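Protein HP0721 (Helicobacter pylori, PDB 2XRH) is a secreted protein of unknown function, whose all-helical DUF1104 portion binds nicotinic acid in the crystal. Local coordinates at residues 17-22 with 36-41; 21-26 with 55-60; 78-83 with 90-95. One frame throughout, in Å; residues are numbered along the deposited sequence.

Contact 1. Residues 17-22 with 36-41; sequences EDLAKM and KELKKR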
# COMPACT_ATOMS: atom_id res chain seq x y z
N GLU A 17 12.72 -21.47 -6.87
CA GLU A 17 11.26 -21.74 -6.91
C GLU A 17 10.62 -21.50 -5.59
O GLU A 17 9.65 -20.73 -5.49
CB GLU A 17 11.00 -23.19 -7.32
CG GLU A 17 9.53 -23.56 -7.35
CD GLU A 17 9.26 -24.95 -7.94
OE1 GLU A 17 10.17 -25.54 -8.54
OE2 GLU A 17 8.13 -25.44 -7.83
N ASP A 18 11.17 -22.16 -4.57
CA ASP A 18 10.63 -22.04 -3.24
C ASP A 18 10.81 -20.65 -2.67
O ASP A 18 9.95 -20.19 -1.91
CB ASP A 18 11.21 -23.11 -2.32
CG ASP A 18 10.70 -24.50 -2.64
OD1 ASP A 18 9.72 -24.65 -3.44
OD2 ASP A 18 11.30 -25.46 -2.10
N LEU A 19 11.88 -19.94 -3.01
CA LEU A 19 12.02 -18.55 -2.57
C LEU A 19 10.93 -17.68 -3.20
O LEU A 19 10.34 -16.81 -2.53
CB LEU A 19 13.38 -17.96 -2.94
CG LEU A 19 14.60 -18.38 -2.12
CD1 LEU A 19 15.88 -17.79 -2.71
CD2 LEU A 19 14.47 -18.02 -0.65
N ALA A 20 10.67 -17.89 -4.49
CA ALA A 20 9.57 -17.15 -5.12
C ALA A 20 8.21 -17.45 -4.47
O ALA A 20 7.43 -16.52 -4.21
CB ALA A 20 9.51 -17.43 -6.60
N LYS A 21 7.93 -18.72 -4.18
CA LYS A 21 6.63 -19.15 -3.64
C LYS A 21 6.32 -18.58 -2.25
O LYS A 21 5.16 -18.50 -1.88
CB LYS A 21 6.55 -20.66 -3.62
CG LYS A 21 6.31 -21.24 -4.99
CD LYS A 21 6.41 -22.74 -5.00
CE LYS A 21 5.96 -23.25 -6.36
NZ LYS A 21 6.00 -24.71 -6.44
N MET A 22 7.34 -18.19 -1.52
CA MET A 22 7.15 -17.63 -0.17
C MET A 22 7.03 -16.10 -0.21
O MET A 22 6.86 -15.47 0.83
CB MET A 22 8.22 -18.07 0.80
CG MET A 22 9.57 -17.67 0.45
SD MET A 22 10.79 -18.21 1.70
CE MET A 22 10.87 -19.94 1.37
N LYS A 36 18.30 -10.33 1.25
CA LYS A 36 19.70 -10.58 0.92
C LYS A 36 19.85 -11.82 0.04
O LYS A 36 20.63 -11.80 -0.92
CB LYS A 36 20.56 -10.69 2.20
CG LYS A 36 20.69 -9.37 2.95
CD LYS A 36 21.46 -9.53 4.26
CE LYS A 36 21.75 -8.16 4.86
NZ LYS A 36 22.52 -8.26 6.17
N GLU A 37 19.13 -12.89 0.32
CA GLU A 37 19.22 -14.10 -0.48
C GLU A 37 18.70 -13.86 -1.91
O GLU A 37 19.33 -14.25 -2.87
CB GLU A 37 18.52 -15.29 0.14
CG GLU A 37 18.80 -16.60 -0.60
CD GLU A 37 20.23 -17.14 -0.39
OE1 GLU A 37 20.86 -16.79 0.63
OE2 GLU A 37 20.72 -17.87 -1.26
N LEU A 38 17.59 -13.15 -2.04
CA LEU A 38 17.02 -12.85 -3.36
C LEU A 38 17.98 -12.02 -4.16
O LEU A 38 18.19 -12.33 -5.32
CB LEU A 38 15.69 -12.10 -3.19
CG LEU A 38 14.44 -12.84 -2.72
CD1 LEU A 38 13.28 -11.82 -2.67
CD2 LEU A 38 14.11 -14.05 -3.59
N LYS A 39 18.61 -11.03 -3.53
CA LYS A 39 19.56 -10.13 -4.20
C LYS A 39 20.78 -10.93 -4.62
O LYS A 39 21.25 -10.78 -5.73
CB LYS A 39 19.93 -8.90 -3.38
CG LYS A 39 18.80 -7.90 -3.19
CD LYS A 39 19.27 -6.65 -2.40
CE LYS A 39 18.21 -5.54 -2.31
NZ LYS A 39 18.30 -4.47 -3.37
N LYS A 40 21.25 -11.79 -3.74
CA LYS A 40 22.36 -12.71 -4.06
C LYS A 40 22.08 -13.52 -5.33
O LYS A 40 22.92 -13.59 -6.24
CB LYS A 40 22.64 -13.64 -2.89
CG LYS A 40 23.53 -14.82 -3.22
CD LYS A 40 24.16 -15.36 -1.94
CE LYS A 40 24.91 -14.28 -1.17
NZ LYS A 40 26.11 -13.77 -1.89
N ARG A 41 20.90 -14.13 -5.40
CA ARG A 41 20.52 -14.97 -6.53
C ARG A 41 20.38 -14.13 -7.79
O ARG A 41 20.90 -14.49 -8.85
CB ARG A 41 19.20 -15.74 -6.31
CG ARG A 41 19.06 -16.58 -5.05
CD ARG A 41 19.98 -17.72 -4.97
NE ARG A 41 19.83 -18.44 -3.68
CZ ARG A 41 19.01 -19.46 -3.41
NH1 ARG A 41 18.23 -19.98 -4.35
NH2 ARG A 41 19.03 -20.02 -2.20
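With CG anti to its carbonyl carbon (chi1 -75°), L19 reaches from helix 16-21 toward R41 and E37, while R41, bent at chi2 (-65°), turns one guanidinium face to the leucine. In this all-helical DUF1104 fold the two helices run closer to antiparallel than parallel, at 134°, and their segment axes approach no nearer than 11.3 Å. L19 CD1 sits over the centre of one guanidinium face, with L19 CD1 to R41 CZ at 3.6 Å; the two side chains cross at about a right angle. A methyl group suits this face, because the polar N-H groups point outward in the plane. On the buried side L19 CB meets L38 CD2 at 4.0 Å, and F53 and L57 of helix 47-65 continue the apolar layer. E37 adds its CG methylene, 3.8 Å from L19 CD1. The rotation of the guanidinium is fixed by acceptors: D16 forms a salt bridge to NH1, and T14 O accepts from NH2. R41 also grips E37 side-on, both donors converging on a single oxygen: R41 NE meets the anti lone pair of E37 OE2 at 2.6 Å, whereas NH2 meets the same OE2 from above the carboxylate plane.

Contact 2. Residues 21-26 with 55-60; sequences KMAGVV and KQLHEY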
# COMPACT_ATOMS: atom_id res chain seq x y z
N LYS A 21 7.93 -18.72 -4.18
CA LYS A 21 6.63 -19.15 -3.64
C LYS A 21 6.32 -18.58 -2.25
O LYS A 21 5.16 -18.50 -1.88
CB LYS A 21 6.55 -20.66 -3.62
CG LYS A 21 6.31 -21.24 -4.99
CD LYS A 21 6.41 -22.74 -5.00
CE LYS A 21 5.96 -23.25 -6.36
NZ LYS A 21 6.00 -24.71 -6.44
N MET A 22 7.34 -18.19 -1.52
CA MET A 22 7.15 -17.63 -0.17
C MET A 22 7.03 -16.10 -0.21
O MET A 22 6.86 -15.47 0.83
CB MET A 22 8.22 -18.07 0.80
CG MET A 22 9.57 -17.67 0.45
SD MET A 22 10.79 -18.21 1.70
CE MET A 22 10.87 -19.94 1.37
N ALA A 23 7.08 -15.50 -1.40
CA ALA A 23 6.95 -14.04 -1.48
C ALA A 23 5.65 -13.58 -0.85
O ALA A 23 4.58 -14.09 -1.11
CB ALA A 23 7.05 -13.53 -2.91
N GLY A 24 5.78 -12.59 0.00
CA GLY A 24 4.61 -12.01 0.71
C GLY A 24 4.22 -12.69 2.01
O GLY A 24 3.39 -12.15 2.76
N VAL A 25 4.80 -13.85 2.30
CA VAL A 25 4.49 -14.62 3.50
C VAL A 25 5.65 -14.77 4.45
O VAL A 25 5.45 -15.24 5.57
CB VAL A 25 3.92 -16.00 3.16
CG1 VAL A 25 2.73 -15.84 2.29
CG2 VAL A 25 4.89 -16.81 2.50
N VAL A 26 6.85 -14.36 4.04
CA VAL A 26 8.03 -14.48 4.89
C VAL A 26 7.81 -13.57 6.11
O VAL A 26 7.31 -12.48 5.98
CB VAL A 26 9.33 -14.07 4.14
CG1 VAL A 26 10.53 -14.01 5.04
CG2 VAL A 26 9.60 -15.01 2.96
N LYS A 55 9.11 -11.34 -11.95
CA LYS A 55 7.70 -11.50 -12.24
C LYS A 55 7.06 -12.56 -11.36
O LYS A 55 5.94 -12.37 -10.85
CB LYS A 55 7.49 -11.85 -13.72
CG LYS A 55 6.04 -11.95 -14.20
CD LYS A 55 6.03 -12.35 -15.69
CE LYS A 55 4.67 -12.34 -16.36
NZ LYS A 55 4.74 -13.06 -17.66
N GLN A 56 7.75 -13.66 -11.17
CA GLN A 56 7.26 -14.71 -10.28
C GLN A 56 7.13 -14.23 -8.85
O GLN A 56 6.14 -14.51 -8.16
CB GLN A 56 8.14 -15.95 -10.33
CG GLN A 56 8.13 -16.63 -11.66
CD GLN A 56 6.73 -17.02 -12.05
OE1 GLN A 56 6.07 -17.75 -11.32
NE2 GLN A 56 6.23 -16.47 -13.18
N LEU A 57 8.09 -13.43 -8.41
CA LEU A 57 8.05 -12.91 -7.04
C LEU A 57 6.80 -12.04 -6.90
O LEU A 57 6.05 -12.14 -5.90
CB LEU A 57 9.28 -12.08 -6.69
CG LEU A 57 10.58 -12.80 -6.42
CD1 LEU A 57 11.69 -11.75 -6.37
CD2 LEU A 57 10.49 -13.57 -5.15
N HIS A 58 6.54 -11.19 -7.90
CA HIS A 58 5.36 -10.34 -7.85
C HIS A 58 4.07 -11.18 -7.88
O HIS A 58 3.12 -10.91 -7.14
CB HIS A 58 5.35 -9.36 -9.04
CG HIS A 58 6.37 -8.24 -8.94
ND1 HIS A 58 6.68 -7.60 -7.76
CD2 HIS A 58 7.15 -7.66 -9.90
CE1 HIS A 58 7.61 -6.68 -7.98
NE2 HIS A 58 7.91 -6.69 -9.27
N GLU A 59 4.01 -12.17 -8.77
CA GLU A 59 2.83 -13.01 -8.90
C GLU A 59 2.54 -13.76 -7.62
O GLU A 59 1.40 -13.83 -7.18
CB GLU A 59 2.94 -13.96 -10.07
CG GLU A 59 2.94 -13.17 -11.37
CD GLU A 59 2.93 -14.04 -12.60
OE1 GLU A 59 3.11 -15.26 -12.47
OE2 GLU A 59 2.74 -13.48 -13.70
N TYR A 60 3.56 -14.34 -7.02
CA TYR A 60 3.36 -15.06 -5.77
C TYR A 60 3.01 -14.11 -4.61
O TYR A 60 2.15 -14.45 -3.79
CB TYR A 60 4.56 -15.97 -5.42
CG TYR A 60 4.51 -17.24 -6.20
CD1 TYR A 60 3.56 -18.20 -5.94
CD2 TYR A 60 5.35 -17.43 -7.28
CE1 TYR A 60 3.48 -19.32 -6.70
CE2 TYR A 60 5.30 -18.56 -8.04
CZ TYR A 60 4.34 -19.50 -7.75
OH TYR A 60 4.20 -20.62 -8.50
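A23 and L57 form the close-packed side of this contact, in which the loop after helix 16-21 lies against helix 47-65. A23 CB comes within 3.4 Å of L57 O, and the same methyl group is 4.1 Å from L57 CD2. A23 CB also lies 4.3 Å from Y60 CB. Alanine fits because its short side chain lets the loop come close to the helix backbone.

The outer side opens to solvent and is built from K21 on Y60. The two side chains lie alongside, pointing the same way, and K21 CG makes a CH-pi contact 4.0 Å from the Y60 ring centroid, 19° off the normal and displaced toward the rim. Beyond CG the extended lysine chain carries CE to within 3.8 Å of Y60 OH and the ammonium group to its salt bridge with E17. Lysine suits this solvent side, since its CG methylene lies over the ring while its charge stays at the surface. G24, with phi at 87°, turns the loop where a side chain would strike the preceding carbonyl oxygen, and touches the bound nicotinic acid. A23 lies between helix 47-65, where it also meets A61, and helix 31-44, where Y34 packs on it and on M22.

Contact 3. Residues 78-83 with 90-95; sequences KAVKEA and EDMDDD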
# COMPACT_ATOMS: atom_id res chain seq x y z
N LYS A 78 4.34 -2.69 7.40
CA LYS A 78 5.01 -1.71 8.28
C LYS A 78 6.19 -2.37 9.00
O LYS A 78 7.28 -1.80 9.14
CB LYS A 78 4.02 -1.10 9.25
CG LYS A 78 3.02 -0.16 8.60
CD LYS A 78 2.29 0.67 9.66
CE LYS A 78 1.38 1.69 9.03
NZ LYS A 78 0.10 1.94 9.79
N ALA A 79 5.99 -3.59 9.46
CA ALA A 79 7.03 -4.31 10.16
C ALA A 79 8.19 -4.65 9.20
O ALA A 79 9.36 -4.63 9.58
CB ALA A 79 6.48 -5.58 10.88
N VAL A 80 7.85 -5.00 7.96
CA VAL A 80 8.83 -5.29 6.95
C VAL A 80 9.66 -4.02 6.71
O VAL A 80 10.88 -4.08 6.67
CB VAL A 80 8.21 -5.84 5.64
CG1 VAL A 80 9.18 -5.71 4.50
CG2 VAL A 80 7.77 -7.32 5.83
N LYS A 81 9.01 -2.90 6.55
CA LYS A 81 9.70 -1.64 6.26
C LYS A 81 10.68 -1.34 7.37
O LYS A 81 11.83 -1.01 7.12
CB LYS A 81 8.68 -0.50 6.13
CG LYS A 81 9.26 0.88 5.94
CD LYS A 81 8.19 1.97 5.58
CE LYS A 81 7.37 2.44 6.77
NZ LYS A 81 6.96 3.86 6.65
N GLU A 82 10.24 -1.49 8.60
CA GLU A 82 11.09 -1.26 9.76
C GLU A 82 12.24 -2.23 9.86
O GLU A 82 13.37 -1.81 10.15
CB GLU A 82 10.25 -1.28 11.01
CG GLU A 82 9.35 -0.10 11.13
CD GLU A 82 10.11 1.20 11.03
OE1 GLU A 82 10.98 1.37 11.92
OE2 GLU A 82 9.86 2.03 10.08
N ALA A 83 11.98 -3.51 9.61
CA ALA A 83 13.04 -4.49 9.61
C ALA A 83 14.09 -4.15 8.55
O ALA A 83 15.27 -4.27 8.80
CB ALA A 83 12.50 -5.91 9.43
N GLU A 90 17.77 -1.23 1.38
CA GLU A 90 17.42 -0.16 0.38
C GLU A 90 16.04 0.59 0.28
O GLU A 90 15.80 1.23 -0.74
CB GLU A 90 17.72 -0.78 -1.02
CG GLU A 90 17.32 0.06 -2.26
CD GLU A 90 17.81 -0.54 -3.57
OE1 GLU A 90 19.02 -0.39 -3.87
OE2 GLU A 90 16.98 -1.13 -4.30
N ASP A 91 15.19 0.60 1.31
CA ASP A 91 13.76 1.02 1.18
C ASP A 91 13.00 0.22 0.13
O ASP A 91 13.48 0.06 -0.98
CB ASP A 91 13.57 2.48 0.72
CG ASP A 91 14.48 3.44 1.38
OD1 ASP A 91 14.15 3.88 2.50
OD2 ASP A 91 15.50 3.80 0.74
N MET A 92 11.80 -0.23 0.46
CA MET A 92 10.88 -0.70 -0.56
C MET A 92 10.56 0.44 -1.51
O MET A 92 10.33 1.58 -1.08
CB MET A 92 9.55 -1.16 0.07
CG MET A 92 9.60 -2.52 0.76
SD MET A 92 7.96 -2.96 1.44
CE MET A 92 8.01 -1.79 2.81
N ASP A 93 10.50 0.12 -2.80
CA ASP A 93 10.07 1.08 -3.81
C ASP A 93 8.58 1.40 -3.60
O ASP A 93 8.15 2.55 -3.72
CB ASP A 93 10.24 0.53 -5.25
CG ASP A 93 11.71 0.22 -5.62
OD1 ASP A 93 12.66 0.53 -4.87
OD2 ASP A 93 11.91 -0.36 -6.71
N ASP A 94 7.81 0.37 -3.28
CA ASP A 94 6.37 0.48 -3.12
C ASP A 94 5.99 -0.08 -1.75
O ASP A 94 6.52 -1.11 -1.34
CB ASP A 94 5.72 -0.32 -4.25
CG ASP A 94 6.76 -1.07 -5.11
OD1 ASP A 94 7.74 -1.59 -4.51
OD2 ASP A 94 6.63 -1.14 -6.36
N ASP A 95 5.08 0.58 -1.04
CA ASP A 95 4.66 0.09 0.24
C ASP A 95 3.93 -1.24 0.21
O ASP A 95 4.08 -2.02 1.21
CB ASP A 95 3.73 1.08 0.91
CG ASP A 95 4.46 2.24 1.60
OD1 ASP A 95 5.72 2.24 1.83
OD2 ASP A 95 3.69 3.15 1.97
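No flat side chain takes part where M92 meets V80 and K81; the contact rests on a thioether chain laid against a helix. It joins helix 70-86 of the all-helical DUF1104 fold to the loop that follows it, so the chain doubles back on its own last helix. CG of M92 stands beside the backbone N (chi1 -76°), and a bend at chi3 (-73°) brings the terminal methyl group onto the root of K81. The long, flexible methionine suits a span whose nearest CA atoms, those of K81 and M92, are still 7.0 Å apart. Its sulfur makes a looser approach to the buried V80, with M92 SD 4.3 Å from V80 CG1. The branched valine offers an apolar surface here, and V80 also packs on I31 of helix 31-44 and on P28. Both V80 and M92 touch the bound nicotinic acid, so this packing forms part of the pocket wall; Q77 and L84 of helix 70-86 also border M92. K81 offers its CB; its ammonium nitrogen NZ is 5.2 Å from D95 OD1, too far for a salt bridge, though the opposite charges may attract weakly. Closest of all, M92 CE lies 3.6 Å from K81 CB.

Overall arrangement
Contacts 1 and 2 start from the same part of the chain, sharing K21 and M22, and their centres are 9 Å apart. They merge into one core: L57 CD2 lies 3.7 Å from A20 CA and 4.0 Å from L38 CD2, bringing helices 16-21, 31-44 and 47-65 together. Contact 3 closes later in the chain, with its centre about 17 Å from that of contact 1 and about 15 Å from that of contact 2. A weak, long ion pair between K39 and E90 links it to contact 1. The nicotinic acid pocket joins contacts 2 and 3 through G24 and M92, and contact 1 only borders it, with the L38 side chain about 5 Å from the ligand.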